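Local coordinates for protein catechol 2,3-dioxygenase (Pseudomonas sp. KL28, PDB 3HPY) that probably catalyses the iron-dependent extradiol cleavage of catechol by molecular oxygen, giving 2-hydroxy-6-oxohexa-2,4-dienoate in the breakdown of aromatic compounds, at residues M3-A12 with F68-K76; G36-Y44 with P97-G105. All coordinates share one frame; numbering follows the deposited sequence.

Interaction 1: M3-A12 with F68-K76; sequences MTGVLRPGHA and FFGFKVLDK
Phe71 lies against Val6, Arg8 and Pro9. Phe71 CB rests on Val6 CG1 at 3.6 Å. With CG anti to the carbonyl carbon (chi1 -72°), the ring runs on past Arg8 O, which sits at its edge, 3.5 Å from Phe71 CD1. Phe71 CE1 then reaches Pro9 CG at 4.0 Å, and Phe71 CZ lies at the edge of the Phe69 ring, in its plane. Pro9 also turns its CB to Phe69 CZ (3.6 Å), while Phe69 and Pro9 both touch Leu152 on strand 151-159, which also carries the iron ligand His154.

The two antiparallel strands are neighbours at the middle of the eight-stranded sheet of this vicinal-oxygen-chelate module, where its two four-stranded halves join. Two classic beta bulges interrupt their register. At one, Leu7 and Arg8 share Lys72 as partner; at the other, Gly10 and His11 stand opposite Gly70, whose O accepts both amides from one side of its plane, Gly10 N at 2.6 Å and His11 N at 3.3 Å.

Arg8 and Lys72 run alongside each other. Lys72 CD lies over one guanidinium face, 3.4 Å from Arg8 NH2, and both cations converge on Asp52 and on Asp278 of the second subunit.

Interaction 2: G36-Y44 with P97-G105; sequences GRDDQGRVY and PAGEMLETG
Tyr44 lays one face of its ring under Leu102, whose CB stands 3.8 Å from the ring centroid in a CH-pi contact displaced toward the rim. Leu102 CD1 continues over CE1 of the same ring and reaches Arg37 N at 3.7 Å, while the methyl CE of Met101 meets the ring edge at CE2 from beside it. These contacts probably help to place the phenol, whose OH is used twice: it accepts a nearly straight bond (174°) from Leu102 N at 2.8 Å and donates to Asp38 OD2, also at 2.8 Å, on the anti side of the carboxylate.

Asp38 organises the turn between strands 33-37 and 43-46. Its OD1 is gripped from opposite faces by Gln40 N, in an Asx turn, and by Arg42 N. Arg42, bent at chi2 and chi3, uses NH1 to bridge Asp38 OD2 and, edge-on, Glu100 OE2 at 3.3 Å, both as weak bonds, with a further weak bond to Glu100 O. Gln40 NE2 approaches Glu100 OE1 from above the carboxylate plane at 3.3 Å, the amide and carboxylate being 82° apart. Stronger partners lie outside the contact: Gln13 for Arg42 and Arg107 for Glu100.

The partner segment, 97-105, holds two type II turns and links strands 93-96 and 107-111. The chemistry is therefore uneven: a short hydrogen-bonded chain from Leu102 N through Tyr44 OH to Asp38 probably fixes the spacing of turn and loop, whereas Gln40 adds a long hydrogen bond and Arg42 probably mainly electrostatic attraction.

From the N terminus, segment 3-12 comes first, then the turn at 36-44. Strand 65-73 then comes back alongside 3-12, and interaction 1 closes a loop of 55 intervening residues. The chain goes on through helix 76-89 to 97-105, where interaction 2 closes its own loop back to 36-44. Because the segments alternate, the two loops cross: 36-44 lies within the first and 68-76 within the second. Interaction 1 ties the first half of the module to the second, whereas interaction 2 bridges the connections at the sheet's two ends, next to strands 33-37 and 93-96. Though their centres are about 17 Å apart, they touch where Met101 CE packs on His11 ND1 at 3.5 Å.

Interaction 1: M3-A12 with F68-K76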
loop_
_atom_site.group_PDB
_atom_site.type_symbol
_atom_site.label_atom_id
_atom_site.label_comp_id
_atom_site.label_asym_id
_atom_site.label_seq_id
_atom_site.Cartn_x
_atom_site.Cartn_y
_atom_site.Cartn_z
ATOM N N MET C 3 -13.027 -6.134 -27.306
ATOM C CA MET C 3 -12.740 -4.719 -27.482
ATOM C C MET C 3 -12.700 -4.499 -29.002
ATOM O O MET C 3 -11.861 -5.089 -29.696
ATOM C CB MET C 3 -11.383 -4.377 -26.860
ATOM C CG MET C 3 -11.420 -4.067 -25.371
ATOM S SD MET C 3 -12.435 -2.623 -25.024
ATOM C CE MET C 3 -11.419 -1.296 -25.710
ATOM N N THR C 4 -13.629 -3.690 -29.512
ATOM C CA THR C 4 -13.697 -3.377 -30.942
ATOM C C THR C 4 -13.765 -1.862 -31.119
ATOM O O THR C 4 -13.840 -1.120 -30.140
ATOM C CB THR C 4 -14.959 -3.988 -31.623
ATOM O OG1 THR C 4 -16.133 -3.500 -30.976
ATOM C CG2 THR C 4 -14.944 -5.511 -31.546
ATOM N N GLY C 5 -13.751 -1.406 -32.373
ATOM C CA GLY C 5 -13.817 0.025 -32.640
ATOM C C GLY C 5 -12.675 0.828 -32.040
ATOM O O GLY C 5 -11.502 0.519 -32.271
ATOM N N VAL C 6 -13.009 1.879 -31.295
ATOM C CA VAL C 6 -11.992 2.711 -30.652
ATOM C C VAL C 6 -11.526 1.958 -29.405
ATOM O O VAL C 6 -12.306 1.720 -28.484
ATOM C CB VAL C 6 -12.568 4.074 -30.243
ATOM C CG1 VAL C 6 -11.480 4.931 -29.627
ATOM C CG2 VAL C 6 -13.175 4.763 -31.460
ATOM N N LEU C 7 -10.253 1.583 -29.385
ATOM C CA LEU C 7 -9.715 0.806 -28.282
ATOM C C LEU C 7 -9.220 1.585 -27.076
ATOM O O LEU C 7 -9.625 1.317 -25.945
ATOM C CB LEU C 7 -8.567 -0.076 -28.787
ATOM C CG LEU C 7 -8.856 -1.069 -29.913
ATOM C CD1 LEU C 7 -7.594 -1.848 -30.248
ATOM C CD2 LEU C 7 -9.974 -2.012 -29.491
ATOM N N ARG C 8 -8.352 2.559 -27.324
ATOM C CA ARG C 8 -7.744 3.312 -26.234
ATOM C C ARG C 8 -7.106 4.618 -26.703
ATOM O O ARG C 8 -6.971 4.863 -27.902
ATOM C CB ARG C 8 -6.643 2.436 -25.603
ATOM C CG ARG C 8 -5.758 1.677 -26.651
ATOM C CD ARG C 8 -4.298 1.491 -26.170
ATOM N NE ARG C 8 -3.300 1.017 -27.149
ATOM C CZ ARG C 8 -3.405 -0.074 -27.915
ATOM N NH1 ARG C 8 -4.481 -0.844 -27.863
ATOM N NH2 ARG C 8 -2.396 -0.436 -28.700
ATOM N N PRO C 9 -6.746 5.499 -25.750
ATOM C CA PRO C 9 -6.100 6.758 -26.136
ATOM C C PRO C 9 -4.766 6.309 -26.730
ATOM O O PRO C 9 -4.066 5.496 -26.113
ATOM C CB PRO C 9 -5.902 7.467 -24.806
ATOM C CG PRO C 9 -7.076 7.019 -23.998
ATOM C CD PRO C 9 -7.273 5.565 -24.374
ATOM N N GLY C 10 -4.414 6.812 -27.914
ATOM C CA GLY C 10 -3.168 6.404 -28.545
ATOM C C GLY C 10 -1.995 7.348 -28.342
ATOM O O GLY C 10 -0.864 6.903 -28.153
ATOM N N HIS C 11 -2.252 8.651 -28.374
ATOM C CA HIS C 11 -1.179 9.612 -28.197
ATOM C C HIS C 11 -1.669 11.040 -27.973
ATOM O O HIS C 11 -2.788 11.397 -28.353
ATOM C CB HIS C 11 -0.244 9.554 -29.418
ATOM C CG HIS C 11 -0.918 9.867 -30.720
ATOM N ND1 HIS C 11 -0.545 9.280 -31.912
ATOM C CD2 HIS C 11 -1.917 10.730 -31.025
ATOM C CE1 HIS C 11 -1.285 9.768 -32.891
ATOM N NE2 HIS C 11 -2.125 10.649 -32.380
ATOM N N ALA C 12 -0.830 11.852 -27.338
ATOM C CA ALA C 12 -1.165 13.247 -27.092
ATOM C C ALA C 12 -0.038 14.135 -27.617
ATOM O O ALA C 12 1.095 14.031 -27.155
ATOM C CB ALA C 12 -1.361 13.487 -25.601
ATOM N N PHE C 68 -3.148 17.950 -30.670
ATOM C CA PHE C 68 -4.176 16.959 -30.947
ATOM C C PHE C 68 -4.080 15.735 -30.042
ATOM O O PHE C 68 -3.051 15.490 -29.411
ATOM C CB PHE C 68 -4.102 16.544 -32.422
ATOM C CG PHE C 68 -2.762 16.031 -32.843
ATOM C CD1 PHE C 68 -2.423 14.692 -32.657
ATOM C CD2 PHE C 68 -1.835 16.886 -33.440
ATOM C CE1 PHE C 68 -1.179 14.205 -33.060
ATOM C CE2 PHE C 68 -0.584 16.411 -33.847
ATOM C CZ PHE C 68 -0.255 15.063 -33.657
ATOM N N PHE C 69 -5.169 14.978 -29.984
ATOM C CA PHE C 69 -5.250 13.780 -29.159
ATOM C C PHE C 69 -5.782 12.633 -30.013
ATOM O O PHE C 69 -6.881 12.720 -30.557
ATOM C CB PHE C 69 -6.192 14.038 -27.983
ATOM C CG PHE C 69 -6.134 12.985 -26.914
ATOM C CD1 PHE C 69 -7.194 12.110 -26.725
ATOM C CD2 PHE C 69 -5.018 12.880 -26.086
ATOM C CE1 PHE C 69 -7.149 11.142 -25.726
ATOM C CE2 PHE C 69 -4.965 11.920 -25.088
ATOM C CZ PHE C 69 -6.035 11.047 -24.908
ATOM N N GLY C 70 -5.010 11.559 -30.118
ATOM C CA GLY C 70 -5.432 10.438 -30.938
ATOM C C GLY C 70 -5.855 9.168 -30.220
ATOM O O GLY C 70 -5.460 8.920 -29.085
ATOM N N PHE C 71 -6.658 8.364 -30.911
ATOM C CA PHE C 71 -7.162 7.099 -30.383
ATOM C C PHE C 71 -6.860 5.960 -31.355
ATOM O O PHE C 71 -7.165 6.059 -32.545
ATOM C CB PHE C 71 -8.676 7.166 -30.211
ATOM C CG PHE C 71 -9.135 8.037 -29.082
ATOM C CD1 PHE C 71 -9.220 7.528 -27.796
ATOM C CD2 PHE C 71 -9.550 9.351 -29.314
ATOM C CE1 PHE C 71 -9.716 8.299 -26.762
ATOM C CE2 PHE C 71 -10.051 10.135 -28.274
ATOM C CZ PHE C 71 -10.135 9.607 -27.001
ATOM N N LYS C 72 -6.281 4.871 -30.856
ATOM C CA LYS C 72 -6.013 3.741 -31.735
ATOM C C LYS C 72 -7.309 2.952 -31.876
ATOM O O LYS C 72 -8.050 2.815 -30.900
ATOM C CB LYS C 72 -4.918 2.841 -31.164
ATOM C CG LYS C 72 -4.614 1.660 -32.069
ATOM C CD LYS C 72 -3.332 0.953 -31.713
ATOM C CE LYS C 72 -3.118 -0.239 -32.627
ATOM N NZ LYS C 72 -1.764 -0.831 -32.430
ATOM N N VAL C 73 -7.604 2.466 -33.083
ATOM C CA VAL C 73 -8.824 1.677 -33.308
ATOM C C VAL C 73 -8.427 0.225 -33.594
ATOM O O VAL C 73 -7.247 -0.067 -33.783
ATOM C CB VAL C 73 -9.670 2.227 -34.488
ATOM C CG1 VAL C 73 -9.978 3.706 -34.261
ATOM C CG2 VAL C 73 -8.940 2.019 -35.809
ATOM N N LEU C 74 -9.398 -0.679 -33.643
ATOM C CA LEU C 74 -9.084 -2.088 -33.857
ATOM C C LEU C 74 -8.197 -2.374 -35.068
ATOM O O LEU C 74 -7.122 -2.978 -34.923
ATOM C CB LEU C 74 -10.371 -2.909 -33.949
ATOM C CG LEU C 74 -10.223 -4.438 -33.824
ATOM C CD1 LEU C 74 -9.547 -4.822 -32.504
ATOM C CD2 LEU C 74 -11.597 -5.068 -33.890
ATOM N N ASP C 75 -8.634 -1.953 -36.253
ATOM C CA ASP C 75 -7.865 -2.188 -37.484
ATOM C C ASP C 75 -8.181 -1.183 -38.599
ATOM O O ASP C 75 -9.023 -0.296 -38.435
ATOM C CB ASP C 75 -8.128 -3.612 -37.991
ATOM C CG ASP C 75 -9.603 -3.974 -37.962
ATOM O OD1 ASP C 75 -10.420 -3.182 -38.479
ATOM O OD2 ASP C 75 -9.951 -5.047 -37.425
ATOM N N LYS C 76 -7.503 -1.337 -39.736
ATOM C CA LYS C 76 -7.704 -0.444 -40.871
ATOM C C LYS C 76 -9.166 -0.437 -41.305
ATOM O O LYS C 76 -9.714 0.611 -41.627
ATOM C CB LYS C 76 -6.794 -0.859 -42.033
ATOM C CG LYS C 76 -5.308 -0.702 -41.723
ATOM C CD LYS C 76 -4.439 -1.442 -42.738
ATOM C CE LYS C 76 -4.512 -2.948 -42.521
ATOM N NZ LYS C 76 -3.981 -3.730 -43.674
#

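Interaction 2: G36-Y44 with P97-G105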
loop_
_atom_site.group_PDB
_atom_site.type_symbol
_atom_site.label_atom_id
_atom_site.label_comp_id
_atom_site.label_asym_id
_atom_site.label_seq_id
_atom_site.Cartn_x
_atom_site.Cartn_y
_atom_site.Cartn_z
ATOM N N GLY C 36 12.076 8.277 -30.268
ATOM C CA GLY C 36 12.457 8.774 -31.570
ATOM C C GLY C 36 12.275 10.274 -31.673
ATOM O O GLY C 36 11.501 10.875 -30.927
ATOM N N ARG C 37 13.003 10.881 -32.601
ATOM C CA ARG C 37 12.924 12.315 -32.832
ATOM C C ARG C 37 12.972 12.501 -34.344
ATOM O O ARG C 37 13.983 12.190 -34.975
ATOM C CB ARG C 37 14.112 13.015 -32.163
ATOM C CG ARG C 37 14.316 12.598 -30.709
ATOM C CD ARG C 37 15.599 13.156 -30.119
ATOM N NE ARG C 37 15.499 14.581 -29.822
ATOM C CZ ARG C 37 16.446 15.284 -29.211
ATOM N NH1 ARG C 37 17.570 14.693 -28.830
ATOM N NH2 ARG C 37 16.270 16.578 -28.977
ATOM N N ASP C 38 11.877 12.989 -34.927
ATOM C CA ASP C 38 11.823 13.179 -36.373
ATOM C C ASP C 38 12.548 14.432 -36.864
ATOM O O ASP C 38 13.283 15.083 -36.116
ATOM C CB ASP C 38 10.367 13.195 -36.875
ATOM C CG ASP C 38 9.544 14.327 -36.285
ATOM O OD1 ASP C 38 10.095 15.421 -36.035
ATOM O OD2 ASP C 38 8.327 14.130 -36.086
ATOM N N ASP C 39 12.331 14.758 -38.132
ATOM C CA ASP C 39 12.956 15.912 -38.765
ATOM C C ASP C 39 12.270 17.243 -38.453
ATOM O O ASP C 39 12.822 18.306 -38.739
ATOM C CB ASP C 39 13.006 15.697 -40.279
ATOM C CG ASP C 39 11.694 15.172 -40.838
ATOM O OD1 ASP C 39 11.355 13.995 -40.569
ATOM O OD2 ASP C 39 10.995 15.937 -41.539
ATOM N N GLN C 40 11.076 17.179 -37.865
ATOM C CA GLN C 40 10.318 18.379 -37.513
ATOM C C GLN C 40 10.700 18.896 -36.134
ATOM O O GLN C 40 10.204 19.933 -35.687
ATOM C CB GLN C 40 8.823 18.081 -37.529
ATOM C CG GLN C 40 8.276 17.728 -38.890
ATOM C CD GLN C 40 6.809 17.378 -38.839
ATOM O OE1 GLN C 40 5.984 18.167 -38.364
ATOM N NE2 GLN C 40 6.468 16.187 -39.326
ATOM N N GLY C 41 11.574 18.160 -35.456
ATOM C CA GLY C 41 11.999 18.564 -34.130
ATOM C C GLY C 41 11.092 18.036 -33.035
ATOM O O GLY C 41 11.120 18.526 -31.903
ATOM N N ARG C 42 10.279 17.039 -33.360
ATOM C CA ARG C 42 9.382 16.465 -32.367
ATOM C C ARG C 42 10.033 15.230 -31.767
ATOM O O ARG C 42 10.655 14.442 -32.478
ATOM C CB ARG C 42 8.059 16.079 -33.016
ATOM C CG ARG C 42 7.477 17.157 -33.888
ATOM C CD ARG C 42 6.802 16.518 -35.074
ATOM N NE ARG C 42 5.356 16.419 -34.922
ATOM C CZ ARG C 42 4.577 15.712 -35.736
ATOM N NH1 ARG C 42 5.110 15.037 -36.747
ATOM N NH2 ARG C 42 3.266 15.707 -35.566
ATOM N N VAL C 43 9.900 15.065 -30.455
ATOM C CA VAL C 43 10.477 13.905 -29.783
ATOM C C VAL C 43 9.345 13.053 -29.211
ATOM O O VAL C 43 8.445 13.565 -28.540
ATOM C CB VAL C 43 11.466 14.334 -28.673
ATOM C CG1 VAL C 43 10.804 15.294 -27.738
ATOM C CG2 VAL C 43 11.970 13.121 -27.924
ATOM N N TYR C 44 9.393 11.756 -29.503
ATOM C CA TYR C 44 8.358 10.823 -29.073
ATOM C C TYR C 44 8.700 10.059 -27.795
ATOM O O TYR C 44 9.847 9.654 -27.575
ATOM C CB TYR C 44 8.058 9.814 -30.191
ATOM C CG TYR C 44 7.706 10.414 -31.547
ATOM C CD1 TYR C 44 8.650 11.140 -32.280
ATOM C CD2 TYR C 44 6.442 10.223 -32.112
ATOM C CE1 TYR C 44 8.346 11.654 -33.538
ATOM C CE2 TYR C 44 6.127 10.736 -33.377
ATOM C CZ TYR C 44 7.085 11.449 -34.082
ATOM O OH TYR C 44 6.784 11.955 -35.328
ATOM N N PRO C 97 -1.421 11.401 -43.977
ATOM C CA PRO C 97 -0.689 10.259 -44.532
ATOM C C PRO C 97 0.227 9.510 -43.567
ATOM O O PRO C 97 0.756 10.077 -42.609
ATOM C CB PRO C 97 0.078 10.880 -45.701
ATOM C CG PRO C 97 0.302 12.296 -45.240
ATOM C CD PRO C 97 -1.023 12.657 -44.642
ATOM N N ALA C 98 0.414 8.224 -43.842
ATOM C CA ALA C 98 1.263 7.380 -43.020
ATOM C C ALA C 98 2.705 7.837 -43.133
ATOM O O ALA C 98 3.197 8.112 -44.229
ATOM C CB ALA C 98 1.139 5.931 -43.461
ATOM N N GLY C 99 3.378 7.914 -41.994
ATOM C CA GLY C 99 4.757 8.345 -41.989
ATOM C C GLY C 99 4.910 9.771 -41.497
ATOM O O GLY C 99 5.979 10.139 -41.024
ATOM N N GLU C 100 3.853 10.579 -41.601
ATOM C CA GLU C 100 3.930 11.972 -41.158
ATOM C C GLU C 100 4.460 11.970 -39.729
ATOM O O GLU C 100 5.257 12.831 -39.349
ATOM C CB GLU C 100 2.550 12.638 -41.231
ATOM C CG GLU C 100 2.602 14.155 -41.285
ATOM C CD GLU C 100 2.919 14.774 -39.945
ATOM O OE1 GLU C 100 3.246 15.978 -39.897
ATOM O OE2 GLU C 100 2.830 14.053 -38.931
ATOM N N MET C 101 4.007 10.985 -38.955
ATOM C CA MET C 101 4.435 10.780 -37.574
ATOM C C MET C 101 5.322 9.535 -37.595
ATOM O O MET C 101 5.016 8.559 -38.283
ATOM C CB MET C 101 3.229 10.535 -36.652
ATOM C CG MET C 101 2.892 11.693 -35.722
ATOM S SD MET C 101 1.556 11.327 -34.517
ATOM C CE MET C 101 2.436 10.358 -33.304
ATOM N N LEU C 102 6.421 9.575 -36.850
ATOM C CA LEU C 102 7.349 8.451 -36.787
ATOM C C LEU C 102 6.653 7.139 -36.430
ATOM O O LEU C 102 5.790 7.092 -35.546
ATOM C CB LEU C 102 8.440 8.738 -35.756
ATOM C CG LEU C 102 9.882 8.850 -36.237
ATOM C CD1 LEU C 102 10.754 9.292 -35.078
ATOM C CD2 LEU C 102 10.349 7.521 -36.785
ATOM N N GLU C 103 7.039 6.083 -37.139
ATOM C CA GLU C 103 6.508 4.740 -36.936
ATOM C C GLU C 103 4.988 4.659 -36.884
ATOM O O GLU C 103 4.431 3.661 -36.420
ATOM C CB GLU C 103 7.103 4.152 -35.659
ATOM C CG GLU C 103 8.618 4.202 -35.645
ATOM C CD GLU C 103 9.238 3.490 -36.835
ATOM O OE1 GLU C 103 9.102 2.254 -36.941
ATOM O OE2 GLU C 103 9.861 4.172 -37.674
ATOM N N THR C 104 4.323 5.696 -37.389
ATOM C CA THR C 104 2.866 5.751 -37.391
ATOM C C THR C 104 2.212 5.652 -38.768
ATOM O O THR C 104 2.753 6.128 -39.779
ATOM C CB THR C 104 2.382 7.045 -36.740
ATOM O OG1 THR C 104 3.122 7.262 -35.534
ATOM C CG2 THR C 104 0.890 6.959 -36.420
ATOM N N GLY C 105 1.029 5.042 -38.785
ATOM C CA GLY C 105 0.280 4.880 -40.012
ATOM C C GLY C 105 -0.587 6.093 -40.238
ATOM O O GLY C 105 -0.597 7.023 -39.432
#